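Local coordinates for protein phosphodiesterase (Candida albicans, PDB 6CPU) that is a phosphodiesterase of the HD superfamily, a largely helical protein modelled with one zinc and one magnesium ion, at residues L470-S473 / A474-A477; V303-P306 / K307-Y310. All coordinates share one frame; numbering follows the deposited sequence.

How the contacts relate
Contact 1 is the opening of helix 470-495, and contact 2 is a surface turn in the loop between helices 276-292 and 336-348, earlier in the chain but in the same phosphodiesterase family region. Their centres lie about 15 Å apart, yet they meet directly: Arg471 NE of contact 1 forms a salt bridge with Asp309 OD2 of contact 2 at 3.1 Å, tying the loop, just past its turn, to the first turn of the helix. Contact 1 is near the metal centre, the Trp476 side chain being about 9 Å from the zinc ion and about 12 Å from the magnesium ion. The zinc is held by His278, His349, Asp350 and Asp462, so neither contact supplies a ligand to it.

Contact 1: residues L470-S473 / A474-A477; sequences LRVS and AQWA
Leu470 O accepts the N-H of Ala474 at 2.9 Å, the first of four successive i to i+4 bonds that make this the opening stretch of alpha-helix 470-495. The Leu470 side chain leans on Asn561, Phe564 and Trp565 of helix 552-569, while the methyl of Ala474 meets Leu515 and Ile518 of helix 515-521.

Arg471 takes the next rung, its O 3.2 Å from Gln475 N. The two side chains run side by side and point the same way, with Arg471 NH1 3.6 Å from Gln475 NE2. Both are donors, and each is satisfied by a main-chain carbonyl: NH1 by His513 O, NE2 by Pro512 O. A bend at chi3 (57°) turns the arginine head out of its extended chain, and the guanidinium and amide planes stand 75° apart, so the two groups are not stacked.

At Val472 the helical bond is the straightest of the four, Trp476 N reaching Val472 O at 3.2 Å with an angle of 166° at the hydrogen. Trp476 lies alongside the valine: Val472 CG1 comes up against the pyrrole side of the indole, 3.8 Å from Trp476 CD1, while Val472 O sits 3.3 Å from the same CD1. The ring also meets His223 edge-to-face.

The buried hydroxyl of Ser473 is hydrogen-bonded to Asn465 O, and Ser473 O closes the series by accepting the N-H of Ala477 at 3.1 Å.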
# COMPACT_ATOMS: atom_id res chain seq x y z
N LEU A 470 -6.17 -21.27 -7.32
CA LEU A 470 -6.40 -20.89 -8.71
C LEU A 470 -7.37 -19.74 -8.95
O LEU A 470 -7.05 -18.83 -9.73
CB LEU A 470 -6.87 -22.12 -9.50
CG LEU A 470 -7.03 -21.99 -11.02
CD1 LEU A 470 -5.76 -21.49 -11.68
CD2 LEU A 470 -7.44 -23.34 -11.60
N ARG A 471 -8.54 -19.75 -8.31
CA ARG A 471 -9.55 -18.73 -8.56
C ARG A 471 -9.06 -17.33 -8.16
O ARG A 471 -9.25 -16.36 -8.90
CB ARG A 471 -10.84 -19.06 -7.81
CG ARG A 471 -12.05 -18.26 -8.27
CD ARG A 471 -13.27 -18.66 -7.45
NE ARG A 471 -13.01 -18.45 -6.03
CZ ARG A 471 -13.04 -17.27 -5.42
NH1 ARG A 471 -13.37 -16.16 -6.09
NH2 ARG A 471 -12.76 -17.19 -4.13
N VAL A 472 -8.46 -17.25 -6.98
CA VAL A 472 -7.93 -15.98 -6.46
C VAL A 472 -6.73 -15.55 -7.30
O VAL A 472 -6.57 -14.36 -7.59
CB VAL A 472 -7.51 -16.11 -4.98
CG1 VAL A 472 -6.79 -14.85 -4.50
CG2 VAL A 472 -8.72 -16.40 -4.11
N SER A 473 -5.90 -16.51 -7.69
CA SER A 473 -4.72 -16.24 -8.50
C SER A 473 -5.11 -15.62 -9.82
O SER A 473 -4.46 -14.69 -10.29
CB SER A 473 -3.90 -17.52 -8.71
OG SER A 473 -2.66 -17.26 -9.34
N ALA A 474 -6.20 -16.11 -10.40
CA ALA A 474 -6.71 -15.58 -11.66
C ALA A 474 -7.26 -14.16 -11.53
O ALA A 474 -7.11 -13.36 -12.44
CB ALA A 474 -7.79 -16.49 -12.23
N GLN A 475 -7.93 -13.88 -10.41
CA GLN A 475 -8.47 -12.53 -10.17
C GLN A 475 -7.34 -11.50 -10.16
O GLN A 475 -7.45 -10.44 -10.74
CB GLN A 475 -9.22 -12.48 -8.84
CG GLN A 475 -10.56 -13.20 -8.85
CD GLN A 475 -11.26 -13.14 -7.51
OE1 GLN A 475 -10.63 -13.27 -6.46
NE2 GLN A 475 -12.57 -12.98 -7.54
N TRP A 476 -6.24 -11.85 -9.48
CA TRP A 476 -5.04 -11.00 -9.45
C TRP A 476 -4.44 -10.81 -10.84
O TRP A 476 -4.04 -9.72 -11.20
CB TRP A 476 -3.99 -11.60 -8.51
CG TRP A 476 -4.26 -11.35 -7.06
CD1 TRP A 476 -4.56 -12.27 -6.10
CD2 TRP A 476 -4.24 -10.08 -6.41
NE1 TRP A 476 -4.73 -11.66 -4.88
CE2 TRP A 476 -4.54 -10.31 -5.04
CE3 TRP A 476 -3.99 -8.77 -6.84
CZ2 TRP A 476 -4.61 -9.28 -4.11
CZ3 TRP A 476 -4.06 -7.75 -5.90
CH2 TRP A 476 -4.37 -8.01 -4.56
N ALA A 477 -4.38 -11.89 -11.62
CA ALA A 477 -3.85 -11.82 -12.98
C ALA A 477 -4.62 -10.82 -13.83
O ALA A 477 -4.04 -10.11 -14.65
CB ALA A 477 -3.88 -13.20 -13.64

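Contact 2: residues V303-P306 / K307-Y310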
# COMPACT_ATOMS: atom_id res chain seq x y z
N VAL A 303 -6.76 -21.19 9.17
CA VAL A 303 -7.20 -22.36 8.40
C VAL A 303 -5.97 -23.17 7.99
O VAL A 303 -5.21 -22.77 7.11
CB VAL A 303 -8.04 -21.94 7.18
CG1 VAL A 303 -8.43 -23.16 6.35
CG2 VAL A 303 -9.28 -21.18 7.62
N GLU A 304 -5.78 -24.30 8.65
CA GLU A 304 -4.55 -25.08 8.53
C GLU A 304 -4.22 -25.49 7.09
O GLU A 304 -3.05 -25.51 6.72
CB GLU A 304 -4.64 -26.33 9.41
CG GLU A 304 -3.36 -27.14 9.49
CD GLU A 304 -2.19 -26.35 10.04
OE1 GLU A 304 -2.36 -25.69 11.08
OE2 GLU A 304 -1.10 -26.41 9.43
N ASP A 305 -5.24 -25.79 6.29
CA ASP A 305 -5.04 -26.31 4.94
C ASP A 305 -4.99 -25.17 3.92
O ASP A 305 -6.03 -24.59 3.59
CB ASP A 305 -6.16 -27.29 4.58
CG ASP A 305 -5.93 -28.02 3.27
OD1 ASP A 305 -5.15 -27.55 2.41
OD2 ASP A 305 -6.54 -29.09 3.08
N PRO A 306 -3.80 -24.88 3.37
CA PRO A 306 -3.67 -23.71 2.50
C PRO A 306 -4.33 -23.86 1.13
O PRO A 306 -4.49 -22.87 0.42
CB PRO A 306 -2.15 -23.57 2.34
CG PRO A 306 -1.65 -24.97 2.46
CD PRO A 306 -2.55 -25.65 3.45
N LYS A 307 -4.73 -25.07 0.76
CA LYS A 307 -5.25 -25.32 -0.59
C LYS A 307 -6.75 -25.05 -0.68
O LYS A 307 -7.31 -24.99 -1.77
CB LYS A 307 -4.89 -26.75 -1.04
CG LYS A 307 -3.42 -27.08 -0.80
CD LYS A 307 -2.95 -28.40 -1.39
CE LYS A 307 -1.59 -28.75 -0.79
NZ LYS A 307 -0.80 -29.72 -1.60
N LEU A 308 -7.40 -24.87 0.47
CA LEU A 308 -8.84 -24.63 0.51
C LEU A 308 -9.20 -23.27 -0.07
O LEU A 308 -8.43 -22.32 0.08
CB LEU A 308 -9.37 -24.71 1.95
CG LEU A 308 -9.25 -26.06 2.66
CD1 LEU A 308 -9.71 -25.96 4.10
CD2 LEU A 308 -10.05 -27.12 1.92
N ASP A 309 -10.35 -23.18 -0.71
CA ASP A 309 -10.87 -21.90 -1.17
C ASP A 309 -11.47 -21.16 0.03
O ASP A 309 -11.63 -21.74 1.10
CB ASP A 309 -11.92 -22.09 -2.26
CG ASP A 309 -12.02 -20.89 -3.20
OD1 ASP A 309 -11.39 -19.84 -2.94
OD2 ASP A 309 -12.74 -21.00 -4.21
N TYR A 310 -11.80 -19.88 -0.15
CA TYR A 310 -12.40 -19.07 0.92
C TYR A 310 -13.86 -19.43 1.20
O TYR A 310 -14.69 -19.46 0.29
CB TYR A 310 -12.31 -17.58 0.58
CG TYR A 310 -13.01 -16.69 1.58
CD1 TYR A 310 -12.59 -16.62 2.90
CD2 TYR A 310 -14.10 -15.92 1.20
CE1 TYR A 310 -13.23 -15.80 3.82
CE2 TYR A 310 -14.75 -15.10 2.10
CZ TYR A 310 -14.30 -15.04 3.41
OH TYR A 310 -14.95 -14.22 4.30
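Asp305 reaches forward with its carboxylate, and OD1 accepts the N-H of Lys307 at 3.0 Å: an Asx turn. The donor comes to the anti side of OD1, 32° out of the carboxylate plane. With CG anti to the backbone N (chi1 -172°), the aspartate arm reaches past Pro306 to that amide. A type I beta turn from Asp305 to Leu308 overlaps it, closed by a weak bond from Leu308 N to Asp305 O at 3.4 Å.

The side chains of Asp305 and Lys307 cross obliquely. It is the root of the lysine that touches, Lys307 CB lying 3.6 Å from Asp305 OD1, whereas the extended chain carries Lys307 NZ away to 6.3 Å from Asp305 OD1, too far for a salt bridge. Leu308 meets the aspartate at about a right angle, with CD1 3.8 Å from Asp305 CB. Leu308 CD1 also rests against Val303 CG1, again at 3.8 Å, a small apolar contact at the surface. Further on, Tyr310 N, lying above the Asp309 carboxylate plane, donates to Asp309 OD1, which also bonds Ser219 OG.

The loop joins helix 276-292 to helix 336-348, and Glu304 O is hydrogen-bonded to Arg292 at the end of the former. Val303 shares backbone bonds with Gly216, where helix 205-216 ends, and Lys307 NZ makes long, weak ion pairs with Asp556 and Glu560 of helix 552-569.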